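Local coordinates for protein trichothecene 3-O-acetyltransferase (Gibberella zeae, PDB 3B2S) that probably transfers an acetyl group from acetyl-coenzyme A to the 3-hydroxyl of trichothecene mycotoxins, at residues L17-Q22 against K120-G125; P135-Q140 against L150-Q155; V223-S228 against P407-M412; L10-G15 against P358-V363. All coordinates share one frame; numbering follows the deposited sequence.

Contact 1. Residues L17-Q22 against K120-G125; sequences LSIYTQ and KTLPIG. With B2S ((3alpha,7alpha)-3,7,15-trihydroxy-12,13-epoxytrichothec-9-en-8-one), chain E.
Tyr20 N donates to Thr121 O at 3.0 Å, nearly straight at 165° and on a carbonyl lone pair, and this bond draws the start of strand 20-28 against the irregular loop 120-125. The carbonyl faces two successive residues, the second, Ile19, only through a bent CA-H...O contact. Above it, Ile19 and Leu122 run alongside each other in the same direction, with Ile19 CG2 4.1 Å from Leu122 CD2. A chi1 of 65° tucks CG1 of Ile19 between its own N and C, which turns CD1 to C10 of the bound trichothecene at 3.5 Å, while Leu122 CD2 touches its C16 methyl. The pair thus forms an apolar patch of the trichothecene pocket. Pro123, centre of an inverse gamma turn, places ring atom CD 3.4 Å from Ser18 O. At the far end the extended Gln22 reaches Thr121, OE1 lying 2.9 Å from OG1; Arg402 donates to both oxygens, and Gln22 NE2 bonds to Arg119 O and Glu113 OE1. Backbone hydrogen bonds join Ile19 to His156 and Thr21 to Gly154, tying the strand to 147-155, on which the Tyr20 ring packs.

Contact 2. Residues P135-Q140 against L150-Q155; sequences PVILLQ and LTVNGQ
Leu138 and Asn153 form a hydrogen-bonded pair toward the open end of the antiparallel beta hairpin of strands 137-144 and 147-155, inside a five-stranded mixed sheet that strand 399-401 joins at one edge; the short segments run at 167° to each other. Five backbone hydrogen bonds join them. Leu138 and Asn153 exchange two, the shorter being Asn153 N to Leu138 O at 2.8 Å. Gln140 and Thr151 exchange two more, and Gln155 N adds the fifth by reaching Val136 O at 2.9 Å. CA-H...O contacts fill the gaps, as from Leu139 CA to Thr151 O.

Apolar packing gathers on the face that carries Ile137, Leu139 and Val152. The two methyls of Val152 are shared out: CG1 meets Ile137 CD1 at 3.6 Å and CG2 meets Leu139 CD2 at 3.8 Å. Val152 and Leu139 run alongside each other, whereas Ile137 comes in at a slant. Helix 161-176 covers this face through Val167, Ile168 and Leu171.

The other face carries Asn153, Thr151 and Gln140, together with the apolar Leu138. Asn153 ND2 bonds to Arg119 O, Thr151 OG1 to Ile116 O and Ser24 OG, and Gln140 NE2 to Asn142 OD1; Pro118 lies against Leu138, Gln140 and Asn153. Opposite Gly154, Ile137 holds CG1 anti to its backbone N (chi1 -158°), which brings that methylene to 3.1 Å from Asn153 O.

Contact 3. Residues V223-S228 against P407-M412; sequences VLTPVS and PVESLM. With B2S ((3alpha,7alpha)-3,7,15-trihydroxy-12,13-epoxytrichothec-9-en-8-one), chain E.
A type II beta turn from Val408 to Leu411 leads into strand 411-414 of the seven-stranded sheet, and the irregular segment 223-228, which runs into strand 229-236, lies along the turn's approach. Its polar hold is Thr225 OG1, which donates to Glu409 OE1 at 3.1 Å. The hydroxyl meets that oxygen from above the carboxylate plane, and the two side chains cross at about a right angle. Glu409 is fully extended, CG anti to its backbone N (chi1 -170°), which carries the carboxylate out past Thr225 to Arg430; there OE2 forms a salt bridge. Val227 CG2 also touches OE1.

Two waters stitch the backbones together. Water 1 donates to Val223 O and to Glu409 O, each at 2.8 Å. Water 2 accepts from Glu409 N at 2.8 Å and from Thr225 N, and donates to Pro407 O. Leu224 CD2 packs 3.8 Å from Val408 CG2 and also lies 3.3 Å from Pro407 O. At the end of the turn, Leu411 takes no part in this joint but places CD1 3.6 Å from C13 of the bound trichothecene.

No direct backbone-to-backbone hydrogen bond joins the segments, so water supplies the links that strand pairing gives elsewhere. The charge of Glu409 is probably balanced mainly by Arg430, with a long, weak contribution from Arg280 and a neutral hydrogen bond from Thr225.

Contact 4. Residues L10-G15 against P358-V363; sequences LGQLPG and PDKSNV. With MG (magnesium ion), chain B.
Gln12, at the end of the 3-10 segment 10-12, meets the loop 358-363 through its CB, which lies 3.7 Å from Lys360 CD; its amide bends off, with OE1 accepting from Ser73 N. Lys360 passes along this residue and delivers NZ to Leu354 O and Asn357 O near the end of helix 340-356. Leu13 follows, crossing Val363 at about a right angle. Its CD2 presses on Val363 CG1 at 3.4 Å, a close methyl-methyl approach, and Val363 also touches Leu350 and Leu354. Pro14 then sets ring atom CG 3.3 Å from Lys360 O, within the type I turn from Lys360 to Val363. Gly15 closes the segment through water 3, which accepts from Gly15 N and donates to Val363 O at 2.7 Å. The chain entering helix 14-17 thus packs on the loop after helix 340-356. Asp359 OD1 takes Ser361 N in an Asx turn and Ser361 OG at 2.6 Å, both from one face of its carboxylate. Ser361 OG also binds the magnesium ion at 2.4 Å, and a metal-bound water donates to Asp359 OD2. The joint itself is mostly carbon, bridged by one water, while magnesium and carboxylate lie on the loop's other side.

How the contacts relate
Contact 2 is the strand-to-strand one of the four: every touching residue is buried and regular backbone bonds dominate. Contact 1 shares that sheet through strand 20-28, which neighbours strand 147-155, and Tyr20 OH reaches Pro135 O at 2.6 Å; yet its other partner is a loop, held by a single backbone bond. Contacts 1 and 3 both touch the trichothecene with apolar side chains, and meet where Leu122 CD1 approaches Leu224 CD2. Contact 3 is only partly buried and relies on water and a carboxylate. Contact 4, also largely buried, has no direct hydrogen bond across; it adjoins contact 1 through Leu17, and its segments alternate along the chain with those of contact 3.

Contact 1. Residues L17-Q22 against K120-G125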
loop_
_atom_site.group_PDB
_atom_site.type_symbol
_atom_site.label_atom_id
_atom_site.label_comp_id
_atom_site.label_asym_id
_atom_site.label_seq_id
_atom_site.Cartn_x
_atom_site.Cartn_y
_atom_site.Cartn_z
ATOM N N LEU A 17 8.170 10.291 -0.015
ATOM C CA LEU A 17 8.663 11.047 -1.182
ATOM C C LEU A 17 9.545 10.273 -2.140
ATOM O O LEU A 17 9.741 10.699 -3.282
ATOM C CB LEU A 17 9.407 12.303 -0.736
ATOM C CG LEU A 17 8.518 13.447 -0.255
ATOM C CD1 LEU A 17 9.367 14.516 0.396
ATOM C CD2 LEU A 17 7.706 13.989 -1.451
ATOM N N SER A 18 10.088 9.144 -1.687
ATOM C CA SER A 18 11.095 8.426 -2.471
ATOM C C SER A 18 10.558 7.179 -3.192
ATOM O O SER A 18 11.267 6.534 -3.967
ATOM C CB SER A 18 12.290 8.064 -1.568
ATOM O OG SER A 18 11.830 7.638 -0.302
ATOM N N ILE A 19 9.304 6.833 -2.947
ATOM C CA ILE A 19 8.800 5.561 -3.448
ATOM C C ILE A 19 7.535 5.696 -4.314
ATOM O O ILE A 19 6.813 6.704 -4.222
ATOM C CB ILE A 19 8.576 4.551 -2.292
ATOM C CG1 ILE A 19 7.482 5.029 -1.345
ATOM C CG2 ILE A 19 9.886 4.304 -1.494
ATOM C CD1 ILE A 19 7.047 3.961 -0.357
ATOM N N TYR A 20 7.297 4.679 -5.147
ATOM C CA TYR A 20 6.053 4.531 -5.907
ATOM C C TYR A 20 5.275 3.320 -5.436
ATOM O O TYR A 20 5.841 2.230 -5.289
ATOM C CB TYR A 20 6.340 4.385 -7.419
ATOM C CG TYR A 20 6.544 5.733 -8.092
ATOM C CD1 TYR A 20 7.785 6.374 -8.034
ATOM C CD2 TYR A 20 5.460 6.408 -8.718
ATOM C CE1 TYR A 20 7.971 7.651 -8.601
ATOM C CE2 TYR A 20 5.640 7.678 -9.315
ATOM C CZ TYR A 20 6.907 8.292 -9.238
ATOM O OH TYR A 20 7.112 9.546 -9.807
ATOM N N THR A 21 3.982 3.510 -5.198
ATOM C CA THR A 21 3.071 2.394 -4.943
ATOM C C THR A 21 2.563 1.824 -6.277
ATOM O O THR A 21 2.057 2.573 -7.119
ATOM C CB THR A 21 1.872 2.853 -4.105
ATOM O OG1 THR A 21 2.359 3.453 -2.907
ATOM C CG2 THR A 21 0.955 1.656 -3.767
ATOM N N GLN A 22 2.698 0.509 -6.463
ATOM C CA GLN A 22 2.295 -0.116 -7.723
ATOM C C GLN A 22 1.125 -1.033 -7.473
ATOM O O GLN A 22 1.093 -1.702 -6.453
ATOM C CB GLN A 22 3.442 -0.962 -8.310
ATOM C CG GLN A 22 4.770 -0.218 -8.478
ATOM C CD GLN A 22 5.917 -1.163 -8.685
ATOM O OE1 GLN A 22 5.899 -2.289 -8.160
ATOM N NE2 GLN A 22 6.950 -0.712 -9.418
ATOM N N LYS A 120 10.156 1.418 -11.130
ATOM C CA LYS A 120 10.332 0.665 -9.889
ATOM C C LYS A 120 9.695 1.300 -8.653
ATOM O O LYS A 120 9.477 2.519 -8.598
ATOM C CB LYS A 120 11.825 0.429 -9.637
ATOM C CG LYS A 120 12.445 -0.541 -10.673
ATOM C CD LYS A 120 13.952 -0.700 -10.462
ATOM C CE LYS A 120 14.294 -1.301 -9.098
ATOM N NZ LYS A 120 13.926 -2.742 -9.064
ATOM N N THR A 121 9.402 0.458 -7.657
ATOM C CA THR A 121 8.883 0.910 -6.369
ATOM C C THR A 121 9.917 1.769 -5.638
ATOM O O THR A 121 9.634 2.872 -5.126
ATOM C CB THR A 121 8.528 -0.317 -5.486
ATOM O OG1 THR A 121 7.461 -1.046 -6.102
ATOM C CG2 THR A 121 8.126 0.106 -4.048
ATOM N N LEU A 122 11.130 1.243 -5.576
ATOM C CA LEU A 122 12.179 1.873 -4.790
ATOM C C LEU A 122 13.036 2.756 -5.701
ATOM O O LEU A 122 13.079 2.530 -6.904
ATOM C CB LEU A 122 13.034 0.785 -4.107
ATOM C CG LEU A 122 12.294 -0.145 -3.130
ATOM C CD1 LEU A 122 13.260 -1.195 -2.580
ATOM C CD2 LEU A 122 11.629 0.628 -1.993
ATOM N N PRO A 123 13.731 3.759 -5.130
ATOM C CA PRO A 123 14.584 4.604 -5.978
ATOM C C PRO A 123 15.908 3.905 -6.319
ATOM O O PRO A 123 16.974 4.291 -5.817
ATOM C CB PRO A 123 14.813 5.839 -5.109
ATOM C CG PRO A 123 14.715 5.343 -3.722
ATOM C CD PRO A 123 13.768 4.174 -3.717
ATOM N N ILE A 124 15.816 2.869 -7.139
ATOM C CA ILE A 124 16.951 2.050 -7.526
ATOM C C ILE A 124 17.036 2.054 -9.047
ATOM O O ILE A 124 16.026 1.868 -9.746
ATOM C CB ILE A 124 16.826 0.591 -6.986
ATOM C CG1 ILE A 124 16.916 0.566 -5.458
ATOM C CG2 ILE A 124 17.895 -0.313 -7.613
ATOM C CD1 ILE A 124 16.336 -0.697 -4.799
ATOM N N GLY A 125 18.243 2.303 -9.558
ATOM C CA GLY A 125 18.511 2.195 -10.991
ATOM C C GLY A 125 18.263 3.473 -11.778
ATOM O O GLY A 125 18.032 4.531 -11.191
HETATM C C13 B2S E . 4.011 -0.281 5.593
HETATM O O2 B2S E . 2.902 0.692 5.809
HETATM C C12 B2S E . 3.734 0.854 4.620
HETATM C C5 B2S E . 4.554 2.149 4.496
HETATM C C14 B2S E . 4.960 2.759 5.863
HETATM C C4 B2S E . 3.474 3.026 3.781
HETATM C C3 B2S E . 2.417 2.037 3.199
HETATM O O3 B2S E . 2.149 2.277 1.797
HETATM C C2 B2S E . 3.062 0.653 3.307
HETATM O O1 B2S E . 3.989 0.480 2.177
HETATM C C11 B2S E . 5.387 0.997 2.346
HETATM C C10 B2S E . 6.192 0.917 1.173
HETATM C C9 B2S E . 7.526 0.630 1.522
HETATM C C16 B2S E . 8.596 0.434 0.436
HETATM C C8 B2S E . 7.864 0.557 2.898
HETATM O O5 B2S E . 9.030 0.329 3.246
HETATM C C7 B2S E . 6.764 0.770 4.004
HETATM O O4 B2S E . 7.287 1.032 5.315
HETATM C C6 B2S E . 5.776 1.885 3.557
HETATM C C15 B2S E . 6.540 3.190 3.198
HETATM O O6 B2S E . 7.936 2.961 3.481
#

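Contact 2. Residues P135-Q140 against L150-Q155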
loop_
_atom_site.group_PDB
_atom_site.type_symbol
_atom_site.label_atom_id
_atom_site.label_comp_id
_atom_site.label_asym_id
_atom_site.label_seq_id
_atom_site.Cartn_x
_atom_site.Cartn_y
_atom_site.Cartn_z
ATOM N N PRO A 135 6.839 11.843 -11.748
ATOM C CA PRO A 135 5.444 12.078 -12.159
ATOM C C PRO A 135 4.486 11.650 -11.057
ATOM O O PRO A 135 4.791 10.722 -10.301
ATOM C CB PRO A 135 5.282 11.150 -13.348
ATOM C CG PRO A 135 6.682 11.070 -13.912
ATOM C CD PRO A 135 7.508 10.922 -12.683
ATOM N N VAL A 136 3.356 12.340 -10.944
ATOM C CA VAL A 136 2.372 12.009 -9.918
ATOM C C VAL A 136 1.835 10.579 -10.144
ATOM O O VAL A 136 1.695 9.802 -9.200
ATOM C CB VAL A 136 1.203 13.036 -9.902
ATOM C CG1 VAL A 136 0.004 12.503 -9.134
ATOM C CG2 VAL A 136 1.673 14.393 -9.327
ATOM N N ILE A 137 1.527 10.243 -11.384
ATOM C CA ILE A 137 1.015 8.906 -11.662
ATOM C C ILE A 137 1.596 8.427 -12.985
ATOM O O ILE A 137 1.839 9.249 -13.873
ATOM C CB ILE A 137 -0.550 8.899 -11.568
ATOM C CG1 ILE A 137 -1.088 7.497 -11.309
ATOM C CG2 ILE A 137 -1.197 9.624 -12.780
ATOM C CD1 ILE A 137 -2.501 7.454 -10.707
ATOM N N LEU A 138 1.882 7.123 -13.084
ATOM C CA LEU A 138 2.396 6.506 -14.306
ATOM C C LEU A 138 1.637 5.235 -14.588
ATOM O O LEU A 138 1.299 4.487 -13.666
ATOM C CB LEU A 138 3.907 6.166 -14.161
ATOM C CG LEU A 138 4.861 7.358 -14.025
ATOM C CD1 LEU A 138 6.226 6.892 -13.486
ATOM C CD2 LEU A 138 5.043 8.044 -15.410
ATOM N N LEU A 139 1.375 4.971 -15.866
ATOM C CA LEU A 139 0.588 3.802 -16.243
ATOM C C LEU A 139 1.339 2.914 -17.233
ATOM O O LEU A 139 2.209 3.387 -17.978
ATOM C CB LEU A 139 -0.753 4.266 -16.830
ATOM C CG LEU A 139 -1.382 5.172 -15.749
ATOM C CD1 LEU A 139 -1.375 6.676 -16.151
ATOM C CD2 LEU A 139 -2.700 4.702 -15.182
ATOM N N GLN A 140 1.015 1.636 -17.248
ATOM C CA GLN A 140 1.534 0.755 -18.284
ATOM C C GLN A 140 0.477 -0.261 -18.656
ATOM O O GLN A 140 -0.128 -0.895 -17.772
ATOM C CB GLN A 140 2.802 0.055 -17.814
ATOM C CG GLN A 140 3.503 -0.847 -18.873
ATOM C CD GLN A 140 4.972 -1.017 -18.542
ATOM O OE1 GLN A 140 5.647 -0.042 -18.239
ATOM N NE2 GLN A 140 5.466 -2.265 -18.567
ATOM N N LEU A 150 -2.823 -4.109 -16.659
ATOM C CA LEU A 150 -2.731 -2.687 -16.422
ATOM C C LEU A 150 -2.029 -2.457 -15.085
ATOM O O LEU A 150 -2.517 -2.889 -14.040
ATOM C CB LEU A 150 -4.136 -2.036 -16.386
ATOM C CG LEU A 150 -4.226 -0.607 -15.776
ATOM C CD1 LEU A 150 -3.431 0.451 -16.542
ATOM C CD2 LEU A 150 -5.673 -0.144 -15.673
ATOM N N THR A 151 -0.929 -1.722 -15.120
ATOM C CA THR A 151 -0.215 -1.359 -13.908
ATOM C C THR A 151 -0.297 0.138 -13.706
ATOM O O THR A 151 -0.057 0.933 -14.636
ATOM C CB THR A 151 1.254 -1.849 -13.958
ATOM O OG1 THR A 151 1.258 -3.268 -14.203
ATOM C CG2 THR A 151 1.988 -1.540 -12.637
ATOM N N VAL A 152 -0.621 0.516 -12.479
ATOM C CA VAL A 152 -0.665 1.918 -12.079
ATOM C C VAL A 152 0.365 2.149 -10.980
ATOM O O VAL A 152 0.333 1.467 -9.949
ATOM C CB VAL A 152 -2.069 2.359 -11.528
ATOM C CG1 VAL A 152 -2.047 3.872 -11.212
ATOM C CG2 VAL A 152 -3.196 2.034 -12.539
ATOM N N ASN A 153 1.234 3.126 -11.196
ATOM C CA ASN A 153 2.186 3.643 -10.195
ATOM C C ASN A 153 1.743 5.011 -9.656
ATOM O O ASN A 153 1.443 5.921 -10.445
ATOM C CB ASN A 153 3.555 3.869 -10.845
ATOM C CG ASN A 153 4.399 2.633 -10.908
ATOM O OD1 ASN A 153 3.934 1.540 -11.273
ATOM N ND2 ASN A 153 5.682 2.805 -10.599
ATOM N N GLY A 154 1.699 5.161 -8.333
ATOM C CA GLY A 154 1.378 6.442 -7.714
ATOM C C GLY A 154 2.549 6.943 -6.888
ATOM O O GLY A 154 3.113 6.187 -6.087
ATOM N N GLN A 155 2.907 8.213 -7.055
ATOM C CA GLN A 155 3.995 8.805 -6.263
ATOM C C GLN A 155 3.528 8.891 -4.804
ATOM O O GLN A 155 2.497 9.510 -4.498
ATOM C CB GLN A 155 4.411 10.182 -6.815
ATOM C CG GLN A 155 5.893 10.554 -6.568
ATOM C CD GLN A 155 6.258 10.521 -5.102
ATOM O OE1 GLN A 155 7.103 9.709 -4.654
ATOM N NE2 GLN A 155 5.598 11.347 -4.331
#

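Contact 3. Residues V223-S228 against P407-M412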
loop_
_atom_site.group_PDB
_atom_site.type_symbol
_atom_site.label_atom_id
_atom_site.label_comp_id
_atom_site.label_asym_id
_atom_site.label_seq_id
_atom_site.Cartn_x
_atom_site.Cartn_y
_atom_site.Cartn_z
ATOM N N VAL A 223 13.982 -0.729 4.898
ATOM C CA VAL A 223 15.282 -1.302 5.253
ATOM C C VAL A 223 15.480 -2.613 4.484
ATOM O O VAL A 223 14.707 -3.571 4.644
ATOM C CB VAL A 223 15.422 -1.520 6.792
ATOM C CG1 VAL A 223 16.834 -2.059 7.163
ATOM C CG2 VAL A 223 15.082 -0.220 7.568
ATOM N N LEU A 224 16.505 -2.634 3.633
ATOM C CA LEU A 224 16.928 -3.862 2.967
ATOM C C LEU A 224 17.968 -4.547 3.854
ATOM O O LEU A 224 19.099 -4.073 3.981
ATOM C CB LEU A 224 17.477 -3.572 1.561
ATOM C CG LEU A 224 16.529 -2.840 0.589
ATOM C CD1 LEU A 224 17.210 -2.606 -0.748
ATOM C CD2 LEU A 224 15.201 -3.567 0.391
ATOM N N THR A 225 17.559 -5.643 4.495
ATOM C CA THR A 225 18.404 -6.329 5.476
ATOM C C THR A 225 19.440 -7.158 4.721
ATOM O O THR A 225 19.157 -7.646 3.619
ATOM C CB THR A 225 17.587 -7.231 6.480
ATOM O OG1 THR A 225 16.722 -8.126 5.765
ATOM C CG2 THR A 225 16.771 -6.397 7.443
ATOM N N PRO A 226 20.656 -7.316 5.297
ATOM C CA PRO A 226 21.683 -8.078 4.585
ATOM C C PRO A 226 21.491 -9.587 4.783
ATOM O O PRO A 226 22.455 -10.332 5.017
ATOM C CB PRO A 226 23.002 -7.573 5.205
ATOM C CG PRO A 226 22.606 -6.595 6.317
ATOM C CD PRO A 226 21.149 -6.810 6.589
ATOM N N VAL A 227 20.245 -10.030 4.688
ATOM C CA VAL A 227 19.922 -11.448 4.777
ATOM C C VAL A 227 19.077 -11.828 3.575
ATOM O O VAL A 227 18.357 -10.990 3.028
ATOM C CB VAL A 227 19.189 -11.824 6.109
ATOM C CG1 VAL A 227 20.145 -11.713 7.303
ATOM C CG2 VAL A 227 17.929 -10.963 6.330
ATOM N N SER A 228 19.174 -13.089 3.167
ATOM C CA SER A 228 18.410 -13.600 2.047
ATOM C C SER A 228 16.911 -13.642 2.414
ATOM O O SER A 228 16.529 -14.149 3.489
ATOM C CB SER A 228 18.943 -14.973 1.653
ATOM O OG SER A 228 18.256 -15.479 0.525
ATOM N N PRO A 407 12.866 -7.745 -1.836
ATOM C CA PRO A 407 12.301 -8.100 -0.532
ATOM C C PRO A 407 12.649 -7.005 0.474
ATOM O O PRO A 407 13.788 -6.500 0.480
ATOM C CB PRO A 407 13.012 -9.434 -0.193
ATOM C CG PRO A 407 13.412 -10.005 -1.528
ATOM C CD PRO A 407 13.845 -8.747 -2.291
ATOM N N VAL A 408 11.666 -6.573 1.251
ATOM C CA VAL A 408 11.876 -5.666 2.376
ATOM C C VAL A 408 11.445 -6.461 3.616
ATOM O O VAL A 408 10.260 -6.683 3.831
ATOM C CB VAL A 408 11.050 -4.364 2.227
ATOM C CG1 VAL A 408 11.253 -3.428 3.427
ATOM C CG2 VAL A 408 11.426 -3.652 0.931
ATOM N N GLU A 409 12.408 -6.937 4.409
ATOM C CA GLU A 409 12.069 -7.912 5.445
ATOM C C GLU A 409 10.973 -7.379 6.363
ATOM O O GLU A 409 11.097 -6.286 6.901
ATOM C CB GLU A 409 13.289 -8.301 6.295
ATOM C CG GLU A 409 12.933 -9.508 7.214
ATOM C CD GLU A 409 14.078 -9.949 8.130
ATOM O OE1 GLU A 409 15.109 -9.237 8.185
ATOM O OE2 GLU A 409 13.907 -10.988 8.813
ATOM N N SER A 410 9.921 -8.187 6.536
ATOM C CA SER A 410 8.769 -7.938 7.468
ATOM C C SER A 410 7.697 -6.988 6.922
ATOM O O SER A 410 6.698 -6.737 7.580
ATOM C CB SER A 410 9.198 -7.552 8.892
ATOM O OG SER A 410 9.966 -8.613 9.436
ATOM N N LEU A 411 7.907 -6.489 5.713
ATOM C CA LEU A 411 6.877 -5.707 5.039
ATOM C C LEU A 411 5.832 -6.648 4.455
ATOM O O LEU A 411 6.158 -7.703 3.895
ATOM C CB LEU A 411 7.513 -4.838 3.944
ATOM C CG LEU A 411 6.618 -3.886 3.137
ATOM C CD1 LEU A 411 5.986 -2.817 4.056
ATOM C CD2 LEU A 411 7.453 -3.230 2.042
ATOM N N MET A 412 4.564 -6.244 4.571
ATOM C CA MET A 412 3.437 -7.078 4.163
ATOM C C MET A 412 2.275 -6.214 3.695
ATOM O O MET A 412 2.150 -5.071 4.138
ATOM C CB MET A 412 2.958 -7.890 5.353
ATOM C CG MET A 412 4.057 -8.724 5.999
ATOM S SD MET A 412 3.336 -9.786 7.245
ATOM C CE MET A 412 4.872 -10.493 7.857
HETATM C C13 B2S E . 4.011 -0.281 5.593
HETATM O O2 B2S E . 2.902 0.692 5.809
HETATM C C12 B2S E . 3.734 0.854 4.620
HETATM C C5 B2S E . 4.554 2.149 4.496
HETATM C C14 B2S E . 4.960 2.759 5.863
HETATM C C4 B2S E . 3.474 3.026 3.781
HETATM C C3 B2S E . 2.417 2.037 3.199
HETATM O O3 B2S E . 2.149 2.277 1.797
HETATM C C2 B2S E . 3.062 0.653 3.307
HETATM O O1 B2S E . 3.989 0.480 2.177
HETATM C C11 B2S E . 5.387 0.997 2.346
HETATM C C10 B2S E . 6.192 0.917 1.173
HETATM C C9 B2S E . 7.526 0.630 1.522
HETATM C C16 B2S E . 8.596 0.434 0.436
HETATM C C8 B2S E . 7.864 0.557 2.898
HETATM O O5 B2S E . 9.030 0.329 3.246
HETATM C C7 B2S E . 6.764 0.770 4.004
HETATM O O4 B2S E . 7.287 1.032 5.315
HETATM C C6 B2S E . 5.776 1.885 3.557
HETATM C C15 B2S E . 6.540 3.190 3.198
HETATM O O6 B2S E . 7.936 2.961 3.481
HETATM O O HOH W 1 12.733 -4.066 6.508
HETATM O O HOH W 2 15.018 -7.078 3.330
#

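Contact 4. Residues L10-G15 against P358-V363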
loop_
_atom_site.group_PDB
_atom_site.type_symbol
_atom_site.label_atom_id
_atom_site.label_comp_id
_atom_site.label_asym_id
_atom_site.label_seq_id
_atom_site.Cartn_x
_atom_site.Cartn_y
_atom_site.Cartn_z
ATOM N N LEU A 10 1.971 15.291 5.845
ATOM C CA LEU A 10 2.315 13.877 5.990
ATOM C C LEU A 10 3.057 13.321 4.777
ATOM O O LEU A 10 3.864 12.400 4.914
ATOM C CB LEU A 10 1.062 13.033 6.266
ATOM C CG LEU A 10 0.295 13.331 7.561
ATOM C CD1 LEU A 10 -1.051 12.553 7.631
ATOM C CD2 LEU A 10 1.173 13.054 8.788
ATOM N N GLY A 11 2.782 13.879 3.591
ATOM C CA GLY A 11 3.429 13.435 2.366
ATOM C C GLY A 11 4.845 13.988 2.205
ATOM O O GLY A 11 5.535 13.652 1.260
ATOM N N GLN A 12 5.276 14.815 3.152
ATOM C CA GLN A 12 6.637 15.334 3.178
ATOM C C GLN A 12 7.580 14.357 3.918
ATOM O O GLN A 12 8.760 14.639 4.050
ATOM C CB GLN A 12 6.691 16.733 3.829
ATOM C CG GLN A 12 5.685 17.791 3.287
ATOM C CD GLN A 12 6.042 18.346 1.897
ATOM O OE1 GLN A 12 7.133 18.130 1.383
ATOM N NE2 GLN A 12 5.099 19.057 1.287
ATOM N N LEU A 13 7.040 13.225 4.404
ATOM C CA LEU A 13 7.868 12.144 4.985
ATOM C C LEU A 13 8.868 11.643 3.947
ATOM O O LEU A 13 8.477 11.290 2.808
ATOM C CB LEU A 13 7.000 10.985 5.481
ATOM C CG LEU A 13 6.206 11.176 6.775
ATOM C CD1 LEU A 13 5.009 10.208 6.850
ATOM C CD2 LEU A 13 7.122 10.993 7.977
ATOM N N PRO A 14 10.175 11.667 4.295
ATOM C CA PRO A 14 11.223 11.241 3.357
ATOM C C PRO A 14 11.003 9.866 2.758
ATOM O O PRO A 14 11.308 9.660 1.567
ATOM C CB PRO A 14 12.495 11.290 4.220
ATOM C CG PRO A 14 12.216 12.486 5.109
ATOM C CD PRO A 14 10.767 12.191 5.546
ATOM N N GLY A 15 10.462 8.949 3.563
ATOM C CA GLY A 15 10.205 7.572 3.132
ATOM C C GLY A 15 9.074 7.449 2.126
ATOM O O GLY A 15 9.027 6.481 1.366
ATOM N N PRO A 358 12.068 21.878 9.765
ATOM C CA PRO A 358 12.596 21.898 8.388
ATOM C C PRO A 358 13.377 20.649 8.034
ATOM O O PRO A 358 13.387 20.265 6.866
ATOM C CB PRO A 358 13.553 23.100 8.392
ATOM C CG PRO A 358 13.023 23.980 9.422
ATOM C CD PRO A 358 12.515 23.060 10.523
ATOM N N ASP A 359 14.041 20.042 9.026
ATOM C CA ASP A 359 14.783 18.790 8.801
ATOM C C ASP A 359 13.879 17.628 9.169
ATOM O O ASP A 359 13.739 17.283 10.357
ATOM C CB ASP A 359 16.106 18.711 9.618
ATOM C CG ASP A 359 16.967 17.494 9.233
ATOM O OD1 ASP A 359 16.502 16.616 8.461
ATOM O OD2 ASP A 359 18.117 17.395 9.714
ATOM N N LYS A 360 13.275 17.018 8.152
ATOM C CA LYS A 360 12.328 15.921 8.375
ATOM C C LYS A 360 13.002 14.562 8.253
ATOM O O LYS A 360 12.325 13.527 8.246
ATOM C CB LYS A 360 11.136 16.031 7.392
ATOM C CG LYS A 360 10.360 17.342 7.528
ATOM C CD LYS A 360 9.254 17.508 6.441
ATOM C CE LYS A 360 8.296 18.659 6.781
ATOM N NZ LYS A 360 8.986 19.971 7.140
ATOM N N SER A 361 14.341 14.552 8.192
ATOM C CA SER A 361 15.065 13.322 7.833
ATOM C C SER A 361 14.953 12.209 8.886
ATOM O O SER A 361 15.146 11.044 8.558
ATOM C CB SER A 361 16.540 13.616 7.504
ATOM O OG SER A 361 17.200 14.153 8.652
ATOM N N ASN A 362 14.621 12.559 10.128
ATOM C CA ASN A 362 14.501 11.545 11.189
ATOM C C ASN A 362 13.087 10.944 11.321
ATOM O O ASN A 362 12.876 10.044 12.130
ATOM C CB ASN A 362 14.849 12.117 12.553
ATOM C CG ASN A 362 16.240 12.680 12.631
ATOM O OD1 ASN A 362 17.188 12.125 12.067
ATOM N ND2 ASN A 362 16.377 13.788 13.376
ATOM N N VAL A 363 12.122 11.440 10.551
ATOM C CA VAL A 363 10.721 11.047 10.795
ATOM C C VAL A 363 10.400 9.878 9.861
ATOM O O VAL A 363 10.697 9.930 8.650
ATOM C CB VAL A 363 9.744 12.229 10.594
ATOM C CG1 VAL A 363 8.324 11.861 11.074
ATOM C CG2 VAL A 363 10.244 13.472 11.343
HETATM MG MG MG B . 18.910 13.188 10.013
HETATM O O HOH W 3 9.990 8.738 6.315
HETATM O O HOH W 4 18.650 15.153 11.034
HETATM O O HOH W 5 19.192 11.335 9.020
#